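Local coordinates for protein actin depolymerization factor 2 (Plasmodium berghei, PDB 2XFA) that binds actin and probably promotes the disassembly of its filaments in the malaria parasite, at residues 58-63 with 136-141; 65-70 with 95-100; 27-32 with 45-50. All coordinates share one frame; numbering follows the deposited sequence.

Interaction 1: 58-63 with 136-141; sequences NIIMRI and EFEEEL
Ile60 of helix 56-65 meets Glu138 and Leu141 of helix 137-146, and these three residues bury the largest areas in the contact. The two helical segments run at 138° to each other, with axes 9.7 Å apart at closest approach. The two branches of Ile60 divide the work. CG1 lies beside the backbone N (chi1 -68°), which puts CG2 anti to it, and CG2 rests on the aliphatic part of Glu138, 3.5 Å from its CG. CG1 turns to the other neighbour and lies 3.8 Å from Leu141 CD1. Glu138 reaches Ile60 because its CG is anti to its own backbone N (chi1 -163°) and the chain runs on extended, so that its carboxylate passes beyond the isoleucine and comes alongside Met61. There OE1 sits 3.6 Å from Met61 CA. Phe137 points its ring edge at the carbonyl of Ile60, with CE1 4.2 Å from Ile60 O, while its CZ approaches Ile63 CG2 at 4.2 Å. Both helices pack on one face of the central sheet of the ADF-homology fold: Ile63 also touches Ile75 and Ala77 of strand 73-81, and Leu141 touches Leu128 and Ile130 of strand 126-130. The chemistry is therefore that of dispersion packing, in which a glutamate lends its methylenes to a buried isoleucine and carries its charge toward the exposed edge of the helix pair.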
loop_
_atom_site.group_PDB
_atom_site.type_symbol
_atom_site.label_atom_id
_atom_site.label_comp_id
_atom_site.label_asym_id
_atom_site.label_seq_id
_atom_site.Cartn_x
_atom_site.Cartn_y
_atom_site.Cartn_z
ATOM N N ASN A 58 5.369 -12.445 -6.914
ATOM C CA ASN A 58 3.984 -12.573 -7.334
ATOM C C ASN A 58 3.083 -11.567 -6.645
ATOM O O ASN A 58 2.130 -11.070 -7.238
ATOM C CB ASN A 58 3.453 -13.989 -7.139
ATOM C CG ASN A 58 2.614 -14.455 -8.318
ATOM O OD1 ASN A 58 1.405 -14.220 -8.372
ATOM N ND2 ASN A 58 3.261 -15.104 -9.282
ATOM N N ILE A 59 3.358 -11.238 -5.392
ATOM C CA ILE A 59 2.451 -10.309 -4.749
ATOM C C ILE A 59 2.630 -8.892 -5.329
ATOM O O ILE A 59 1.658 -8.193 -5.577
ATOM C CB ILE A 59 2.516 -10.398 -3.202
ATOM C CG1 ILE A 59 1.543 -9.418 -2.568
ATOM C CG2 ILE A 59 3.907 -10.115 -2.697
ATOM C CD1 ILE A 59 2.157 -8.107 -2.317
ATOM N N ILE A 60 3.880 -8.496 -5.541
ATOM C CA ILE A 60 4.243 -7.234 -6.171
ATOM C C ILE A 60 3.620 -7.136 -7.582
ATOM O O ILE A 60 3.084 -6.093 -7.959
ATOM C CB ILE A 60 5.778 -7.105 -6.274
ATOM C CG1 ILE A 60 6.407 -6.951 -4.880
ATOM C CG2 ILE A 60 6.178 -5.949 -7.179
ATOM C CD1 ILE A 60 7.909 -7.242 -4.870
ATOM N N MET A 61 3.643 -8.240 -8.324
ATOM C CA MET A 61 3.010 -8.272 -9.648
ATOM C C MET A 61 1.506 -8.026 -9.555
ATOM O O MET A 61 0.941 -7.225 -10.318
ATOM C CB MET A 61 3.309 -9.591 -10.349
ATOM C CG MET A 61 2.681 -9.734 -11.711
ATOM S SD MET A 61 2.813 -11.438 -12.275
ATOM C CE MET A 61 1.952 -12.295 -10.958
ATOM N N ARG A 62 0.856 -8.701 -8.611
ATOM C CA ARG A 62 -0.584 -8.536 -8.423
ATOM C C ARG A 62 -0.953 -7.112 -8.011
ATOM O O ARG A 62 -1.936 -6.553 -8.477
ATOM C CB ARG A 62 -1.083 -9.515 -7.365
ATOM C CG ARG A 62 -0.846 -10.973 -7.725
ATOM C CD ARG A 62 -2.033 -11.565 -8.423
ATOM N NE ARG A 62 -3.021 -12.063 -7.474
ATOM C CZ ARG A 62 -3.198 -13.349 -7.187
ATOM N NH1 ARG A 62 -2.453 -14.284 -7.773
ATOM N NH2 ARG A 62 -4.127 -13.702 -6.311
ATOM N N ILE A 63 -0.164 -6.522 -7.123
ATOM C CA ILE A 63 -0.419 -5.147 -6.723
ATOM C C ILE A 63 -0.275 -4.227 -7.911
ATOM O O ILE A 63 -1.104 -3.363 -8.123
ATOM C CB ILE A 63 0.545 -4.666 -5.631
ATOM C CG1 ILE A 63 0.336 -5.470 -4.355
ATOM C CG2 ILE A 63 0.320 -3.203 -5.348
ATOM C CD1 ILE A 63 1.353 -5.121 -3.266
ATOM N N GLU A 136 8.385 0.721 -13.932
ATOM C CA GLU A 136 9.477 0.359 -13.025
ATOM C C GLU A 136 8.978 0.057 -11.616
ATOM O O GLU A 136 9.756 -0.344 -10.768
ATOM C CB GLU A 136 10.558 1.439 -12.978
ATOM C CG GLU A 136 11.295 1.636 -14.279
ATOM C CD GLU A 136 11.002 2.984 -14.896
ATOM O OE1 GLU A 136 10.620 3.017 -16.086
ATOM O OE2 GLU A 136 11.139 4.007 -14.186
ATOM N N PHE A 137 7.676 0.226 -11.387
ATOM C CA PHE A 137 7.102 -0.057 -10.077
ATOM C C PHE A 137 7.696 -1.359 -9.500
ATOM O O PHE A 137 8.284 -1.376 -8.435
ATOM C CB PHE A 137 5.572 -0.150 -10.153
ATOM C CG PHE A 137 4.912 -0.449 -8.816
ATOM C CD1 PHE A 137 4.555 -1.741 -8.469
ATOM C CD2 PHE A 137 4.678 0.566 -7.903
ATOM C CE1 PHE A 137 3.960 -2.025 -7.230
ATOM C CE2 PHE A 137 4.088 0.294 -6.659
ATOM C CZ PHE A 137 3.724 -1.010 -6.335
ATOM N N GLU A 138 7.551 -2.437 -10.247
ATOM C CA GLU A 138 7.858 -3.782 -9.786
ATOM C C GLU A 138 9.328 -3.929 -9.438
ATOM O O GLU A 138 9.662 -4.506 -8.414
ATOM C CB GLU A 138 7.464 -4.779 -10.881
ATOM C CG GLU A 138 7.326 -6.227 -10.463
ATOM C CD GLU A 138 6.867 -7.118 -11.632
ATOM O OE1 GLU A 138 5.643 -7.182 -11.896
ATOM O OE2 GLU A 138 7.730 -7.748 -12.293
ATOM N N GLU A 139 10.210 -3.403 -10.280
ATOM C CA GLU A 139 11.643 -3.516 -10.005
ATOM C C GLU A 139 12.071 -2.614 -8.850
ATOM O O GLU A 139 12.914 -2.965 -8.038
ATOM C CB GLU A 139 12.463 -3.191 -11.255
ATOM C CG GLU A 139 13.959 -3.175 -10.983
ATOM C CD GLU A 139 14.816 -3.280 -12.243
ATOM O OE1 GLU A 139 14.409 -2.735 -13.299
ATOM O OE2 GLU A 139 15.910 -3.899 -12.162
ATOM N N GLU A 140 11.471 -1.438 -8.774
ATOM C CA GLU A 140 11.842 -0.491 -7.748
ATOM C C GLU A 140 11.412 -1.000 -6.370
ATOM O O GLU A 140 12.189 -0.990 -5.431
ATOM C CB GLU A 140 11.229 0.882 -8.037
ATOM C CG GLU A 140 12.100 2.018 -7.547
ATOM C CD GLU A 140 11.636 3.387 -8.015
ATOM O OE1 GLU A 140 12.210 3.908 -9.008
ATOM O OE2 GLU A 140 10.717 3.947 -7.370
ATOM N N LEU A 141 10.169 -1.444 -6.245
ATOM C CA LEU A 141 9.713 -1.938 -4.949
ATOM C C LEU A 141 10.594 -3.096 -4.489
ATOM O O LEU A 141 10.969 -3.161 -3.325
ATOM C CB LEU A 141 8.271 -2.409 -5.003
ATOM C CG LEU A 141 7.212 -2.151 -3.931
ATOM C CD1 LEU A 141 6.182 -3.273 -3.978
ATOM C CD2 LEU A 141 7.740 -1.932 -2.536
#

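Interaction 2: 65-70 with 95-100; sequences NNLKNT and IFWSPG
Trp97, at the end of strand 89-97, sends its indole into segment 65-70, and its atoms can be followed outward one by one. CB points toward that segment, and with CG anti to the backbone N (chi1 173°) the ring turns one face to Leu67. CG and the rest of the five-membered ring lie under Leu67 CD1, a CH-pi contact of 4.2 Å from that methyl carbon to the ring centroid, almost on the ring normal. CD1 has Leu67 CD2 at 3.9 Å. On the opposite face, toward its rim, sits Pro99 CD. The loop and the strand end belong to the ADF-homology fold, where the loop after helix 56-65 leads into strand 73-81, the neighbour of strand 89-97 in the sheet; Trp97 and Arg73 are joined there by backbone hydrogen bonding. Farther out, NE1 lies 3.8 Å from Leu67 CB and donates to Lys68 O at 2.9 Å, with an angle of 149° at the hydrogen. The acceptor lies close to the indole plane, whereas the donor is tilted 31° from the carbonyl plane. CE2 and CZ2 both border the same Lys68 O at 3.6 Å. Phe137 of helix 137-146 meets the indole edge-to-face. Pro99 continues the contact along the loop: its CB lies 3.2 Å from Asn69 O. The amide of Asn69 is held from elsewhere, by Asp133 and the backbone N of Ile134.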
loop_
_atom_site.group_PDB
_atom_site.type_symbol
_atom_site.label_atom_id
_atom_site.label_comp_id
_atom_site.label_asym_id
_atom_site.label_seq_id
_atom_site.Cartn_x
_atom_site.Cartn_y
_atom_site.Cartn_z
ATOM N N ASN A 65 -0.663 -4.728 -11.040
ATOM C CA ASN A 65 -1.729 -4.818 -12.028
ATOM C C ASN A 65 -2.966 -4.041 -11.597
ATOM O O ASN A 65 -3.833 -3.781 -12.413
ATOM C CB ASN A 65 -2.068 -6.277 -12.325
ATOM C CG ASN A 65 -0.993 -6.957 -13.130
ATOM O OD1 ASN A 65 -0.321 -6.316 -13.938
ATOM N ND2 ASN A 65 -0.815 -8.261 -12.914
ATOM N N ASN A 66 -3.027 -3.649 -10.322
ATOM C CA ASN A 66 -4.125 -2.809 -9.812
ATOM C C ASN A 66 -3.831 -1.313 -9.804
ATOM O O ASN A 66 -4.667 -0.521 -9.376
ATOM C CB ASN A 66 -4.506 -3.192 -8.374
ATOM C CG ASN A 66 -5.146 -4.563 -8.271
ATOM O OD1 ASN A 66 -4.530 -5.516 -7.784
ATOM N ND2 ASN A 66 -6.394 -4.670 -8.724
ATOM N N LEU A 67 -2.645 -0.924 -10.254
ATOM C CA LEU A 67 -2.235 0.475 -10.214
ATOM C C LEU A 67 -2.205 1.081 -11.604
ATOM O O LEU A 67 -2.159 0.358 -12.593
ATOM C CB LEU A 67 -0.843 0.585 -9.574
ATOM C CG LEU A 67 -0.805 -0.001 -8.152
ATOM C CD1 LEU A 67 0.616 0.036 -7.587
ATOM C CD2 LEU A 67 -1.787 0.751 -7.238
ATOM N N LYS A 68 -2.200 2.409 -11.690
ATOM C CA LYS A 68 -2.093 3.079 -12.996
ATOM C C LYS A 68 -1.097 4.217 -12.916
ATOM O O LYS A 68 -0.811 4.722 -11.847
ATOM C CB LYS A 68 -3.448 3.653 -13.413
ATOM C CG LYS A 68 -4.592 2.648 -13.401
ATOM C CD LYS A 68 -5.844 3.235 -14.070
ATOM C CE LYS A 68 -6.904 2.167 -14.335
ATOM N NZ LYS A 68 -8.116 2.736 -15.002
ATOM N N ASN A 69 -0.617 4.662 -14.060
ATOM C CA ASN A 69 0.331 5.755 -14.101
ATOM C C ASN A 69 -0.309 7.095 -13.759
ATOM O O ASN A 69 0.365 8.098 -13.665
ATOM C CB ASN A 69 0.873 5.854 -15.503
ATOM C CG ASN A 69 2.349 5.748 -15.551
ATOM O OD1 ASN A 69 3.010 5.515 -14.517
ATOM N ND2 ASN A 69 2.898 5.896 -16.750
ATOM N N THR A 70 -1.626 7.131 -13.637
ATOM C CA THR A 70 -2.311 8.413 -13.597
ATOM C C THR A 70 -3.123 8.584 -12.315
ATOM O O THR A 70 -3.896 9.531 -12.200
ATOM C CB THR A 70 -3.328 8.525 -14.743
ATOM O OG1 THR A 70 -4.260 7.446 -14.600
ATOM C CG2 THR A 70 -2.644 8.472 -16.114
ATOM N N ILE A 95 2.702 1.448 1.367
ATOM C CA ILE A 95 3.291 2.017 0.163
ATOM C C ILE A 95 2.410 3.135 -0.326
ATOM O O ILE A 95 1.208 2.965 -0.484
ATOM C CB ILE A 95 3.402 0.957 -0.945
ATOM C CG1 ILE A 95 4.245 -0.218 -0.452
ATOM C CG2 ILE A 95 3.951 1.569 -2.251
ATOM C CD1 ILE A 95 3.965 -1.514 -1.226
ATOM N N PHE A 96 3.013 4.289 -0.533
ATOM C CA PHE A 96 2.311 5.406 -1.117
ATOM C C PHE A 96 2.742 5.481 -2.583
ATOM O O PHE A 96 3.871 5.891 -2.909
ATOM C CB PHE A 96 2.620 6.697 -0.362
ATOM C CG PHE A 96 2.047 7.944 -0.996
ATOM C CD1 PHE A 96 0.907 7.887 -1.806
ATOM C CD2 PHE A 96 2.639 9.175 -0.762
ATOM C CE1 PHE A 96 0.398 9.044 -2.378
ATOM C CE2 PHE A 96 2.136 10.337 -1.335
ATOM C CZ PHE A 96 1.019 10.284 -2.133
ATOM N N TRP A 97 1.835 5.047 -3.448
ATOM C CA TRP A 97 2.019 5.113 -4.908
ATOM C C TRP A 97 1.579 6.475 -5.392
ATOM O O TRP A 97 0.398 6.843 -5.281
ATOM C CB TRP A 97 1.166 4.054 -5.566
ATOM C CG TRP A 97 1.111 4.095 -7.089
ATOM C CD1 TRP A 97 -0.020 4.173 -7.849
ATOM C CD2 TRP A 97 2.209 4.042 -8.019
ATOM N NE1 TRP A 97 0.299 4.156 -9.205
ATOM C CE2 TRP A 97 1.655 4.093 -9.337
ATOM C CE3 TRP A 97 3.589 3.943 -7.879
ATOM C CZ2 TRP A 97 2.447 4.052 -10.497
ATOM C CZ3 TRP A 97 4.379 3.921 -9.025
ATOM C CH2 TRP A 97 3.802 3.980 -10.319
ATOM N N SER A 98 2.543 7.234 -5.886
ATOM C CA SER A 98 2.289 8.579 -6.339
ATOM C C SER A 98 2.981 8.837 -7.671
ATOM O O SER A 98 4.079 9.391 -7.699
ATOM C CB SER A 98 2.782 9.587 -5.287
ATOM O OG SER A 98 2.426 10.911 -5.642
ATOM N N PRO A 99 2.338 8.441 -8.786
ATOM C CA PRO A 99 2.983 8.550 -10.106
ATOM C C PRO A 99 2.962 9.960 -10.659
ATOM O O PRO A 99 2.127 10.785 -10.278
ATOM C CB PRO A 99 2.144 7.615 -11.006
ATOM C CG PRO A 99 0.803 7.615 -10.416
ATOM C CD PRO A 99 0.994 7.842 -8.875
ATOM N N GLY A 100 3.885 10.220 -11.575
ATOM C CA GLY A 100 4.057 11.540 -12.146
ATOM C C GLY A 100 2.898 12.053 -12.971
ATOM O O GLY A 100 2.690 13.266 -13.037
#

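Interaction 3: 27-32 with 45-50; sequences HLNKYI and DVLEHD
Segments 27-32 and 45-50 run antiparallel, with Ile32 and Leu47 a non-hydrogen-bonded pair, as strands 31-37 and 41-48 of a beta hairpin come together. Lys30 N donates to Glu48 O at 2.7 Å, and Glu48 N to Tyr31 O at 3.1 Å; both are nearly straight at the hydrogen. A classic bulge at Asp45 and Val46, opposite Ile33, interrupts the regular pairing. On one face of the sheet, Tyr31 takes the chi1 of 68° that sets CG between the backbone N and the carbonyl carbon, which brings its ring against Glu48. Glu48 CB rides over a ring face, 3.6 Å from the centroid. The glutamate bends at chi2 and its OE1 arrives 3.1 Å from Tyr31 OH, the carboxylate standing 77° from the ring plane. Tyr31 OH also lies close to the amide of Asn66, probably a hydrogen bond. On the other face Ile32 and Leu47 lie side by side, Ile32 CG1 3.6 Å from Leu47 CD2. Asn29 ND2, bonded to Glu19 of helix 14-24, touches the same methyl. Tyr31 and Glu48 thus join ring packing to a carboxylate that Arg62 of helix 56-65 pairs with and probably stabilises, while Ile32 and Leu47 pack on the side of helix 14-24.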
loop_
_atom_site.group_PDB
_atom_site.type_symbol
_atom_site.label_atom_id
_atom_site.label_comp_id
_atom_site.label_asym_id
_atom_site.label_seq_id
_atom_site.Cartn_x
_atom_site.Cartn_y
_atom_site.Cartn_z
ATOM N N HIS A 27 -5.105 -12.294 9.275
ATOM C CA HIS A 27 -4.406 -12.763 8.081
ATOM C C HIS A 27 -5.339 -13.188 6.954
ATOM O O HIS A 27 -5.003 -14.074 6.168
ATOM C CB HIS A 27 -3.466 -13.920 8.433
ATOM C CG HIS A 27 -2.316 -13.516 9.299
ATOM N ND1 HIS A 27 -2.341 -13.634 10.673
ATOM C CD2 HIS A 27 -1.112 -12.979 8.990
ATOM C CE1 HIS A 27 -1.200 -13.193 11.172
ATOM N NE2 HIS A 27 -0.437 -12.790 10.172
ATOM N N LEU A 28 -6.503 -12.553 6.867
ATOM C CA LEU A 28 -7.493 -12.918 5.858
ATOM C C LEU A 28 -7.318 -12.115 4.568
ATOM O O LEU A 28 -7.951 -12.409 3.554
ATOM C CB LEU A 28 -8.915 -12.766 6.414
ATOM C CG LEU A 28 -9.280 -13.705 7.578
ATOM C CD1 LEU A 28 -10.673 -13.411 8.136
ATOM C CD2 LEU A 28 -9.164 -15.174 7.165
ATOM N N ASN A 29 -6.462 -11.100 4.618
ATOM C CA ASN A 29 -6.146 -10.294 3.442
ATOM C C ASN A 29 -4.651 -10.342 3.209
ATOM O O ASN A 29 -3.879 -10.292 4.162
ATOM C CB ASN A 29 -6.558 -8.837 3.654
ATOM C CG ASN A 29 -8.058 -8.659 3.802
ATOM O OD1 ASN A 29 -8.851 -9.316 3.119
ATOM N ND2 ASN A 29 -8.458 -7.742 4.680
ATOM N N LYS A 30 -4.233 -10.426 1.954
ATOM C CA LYS A 30 -2.814 -10.352 1.643
ATOM C C LYS A 30 -2.359 -8.917 1.359
ATOM O O LYS A 30 -1.228 -8.557 1.655
ATOM C CB LYS A 30 -2.469 -11.252 0.461
ATOM C CG LYS A 30 -1.081 -11.851 0.544
ATOM C CD LYS A 30 -0.996 -12.824 1.698
ATOM C CE LYS A 30 0.430 -13.282 1.937
ATOM N NZ LYS A 30 0.532 -14.144 3.151
ATOM N N TYR A 31 -3.222 -8.121 0.728
ATOM C CA TYR A 31 -2.943 -6.718 0.537
ATOM C C TYR A 31 -4.231 -5.951 0.422
ATOM O O TYR A 31 -5.273 -6.510 0.139
ATOM C CB TYR A 31 -2.014 -6.415 -0.657
ATOM C CG TYR A 31 -2.571 -6.676 -2.035
ATOM C CD1 TYR A 31 -3.347 -5.734 -2.685
ATOM C CD2 TYR A 31 -2.297 -7.854 -2.697
ATOM C CE1 TYR A 31 -3.846 -5.967 -3.941
ATOM C CE2 TYR A 31 -2.793 -8.095 -3.960
ATOM C CZ TYR A 31 -3.567 -7.147 -4.574
ATOM O OH TYR A 31 -4.062 -7.385 -5.826
ATOM N N ILE A 32 -4.153 -4.663 0.697
ATOM C CA ILE A 32 -5.319 -3.808 0.609
ATOM C C ILE A 32 -4.821 -2.621 -0.158
ATOM O O ILE A 32 -3.698 -2.191 0.072
ATOM C CB ILE A 32 -5.774 -3.308 1.964
ATOM C CG1 ILE A 32 -6.054 -4.481 2.901
ATOM C CG2 ILE A 32 -7.012 -2.438 1.808
ATOM C CD1 ILE A 32 -5.981 -4.093 4.387
ATOM N N ASP A 45 -10.203 0.189 -1.910
ATOM C CA ASP A 45 -10.378 0.061 -3.345
ATOM C C ASP A 45 -10.339 -1.414 -3.765
ATOM O O ASP A 45 -11.165 -1.870 -4.550
ATOM C CB ASP A 45 -9.290 0.851 -4.059
ATOM C CG ASP A 45 -9.312 0.649 -5.569
ATOM O OD1 ASP A 45 -10.405 0.355 -6.122
ATOM O OD2 ASP A 45 -8.235 0.797 -6.202
ATOM N N VAL A 46 -9.372 -2.152 -3.228
ATOM C CA VAL A 46 -9.166 -3.551 -3.589
ATOM C C VAL A 46 -8.713 -4.335 -2.372
ATOM O O VAL A 46 -7.942 -3.824 -1.534
ATOM C CB VAL A 46 -8.039 -3.703 -4.658
ATOM C CG1 VAL A 46 -7.757 -5.168 -4.959
ATOM C CG2 VAL A 46 -8.369 -2.937 -5.925
ATOM N N LEU A 47 -9.181 -5.575 -2.287
ATOM C CA LEU A 47 -8.750 -6.515 -1.263
ATOM C C LEU A 47 -8.322 -7.814 -1.916
ATOM O O LEU A 47 -9.095 -8.410 -2.659
ATOM C CB LEU A 47 -9.909 -6.834 -0.313
ATOM C CG LEU A 47 -10.269 -5.793 0.741
ATOM C CD1 LEU A 47 -11.606 -6.112 1.373
ATOM C CD2 LEU A 47 -9.206 -5.755 1.796
ATOM N N GLU A 48 -7.111 -8.274 -1.635
ATOM C CA GLU A 48 -6.717 -9.609 -2.067
ATOM C C GLU A 48 -6.920 -10.599 -0.934
ATOM O O GLU A 48 -6.184 -10.579 0.049
ATOM C CB GLU A 48 -5.267 -9.635 -2.541
ATOM C CG GLU A 48 -4.888 -10.871 -3.354
ATOM C CD GLU A 48 -5.589 -10.921 -4.705
ATOM O OE1 GLU A 48 -5.103 -10.278 -5.663
ATOM O OE2 GLU A 48 -6.630 -11.604 -4.810
ATOM N N HIS A 49 -7.926 -11.459 -1.085
ATOM C CA HIS A 49 -8.279 -12.468 -0.086
ATOM C C HIS A 49 -7.468 -13.757 -0.212
ATOM O O HIS A 49 -7.546 -14.626 0.659
ATOM C CB HIS A 49 -9.761 -12.838 -0.203
ATOM C CG HIS A 49 -10.699 -11.707 0.078
ATOM N ND1 HIS A 49 -10.909 -11.213 1.346
ATOM C CD2 HIS A 49 -11.501 -10.992 -0.746
ATOM C CE1 HIS A 49 -11.795 -10.232 1.291
ATOM N NE2 HIS A 49 -12.169 -10.078 0.036
ATOM N N ASP A 50 -6.717 -13.901 -1.300
ATOM C CA ASP A 50 -5.980 -15.136 -1.551
ATOM C C ASP A 50 -4.829 -15.326 -0.565
ATOM O O ASP A 50 -3.676 -15.007 -0.865
ATOM C CB ASP A 50 -5.454 -15.164 -2.982
ATOM C CG ASP A 50 -4.927 -16.531 -3.384
ATOM O OD1 ASP A 50 -4.638 -17.361 -2.489
ATOM O OD2 ASP A 50 -4.801 -16.774 -4.605
#

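How the interactions relate
From the N terminus, interaction 3 closes first: segments 27-32 and 45-50 close the hairpin of strands 31-37 and 41-48 before helix 56-65 begins. Interaction 1 then opens at 58-63 and closes only at 136-141, a long loop that takes in the three strands that follow, 73-81, 89-97 and 126-130. Interaction 2, between 65-70 and 95-100, is nested inside it. Phe137 joins interactions 1 and 2, its CZ 3.5 Å from Leu67 CD1. Helix 56-65 links interactions 1 and 3, as Ile63 packs on Tyr31. Together the three contacts tie two helices and the loop after helix 56-65 to one sheet.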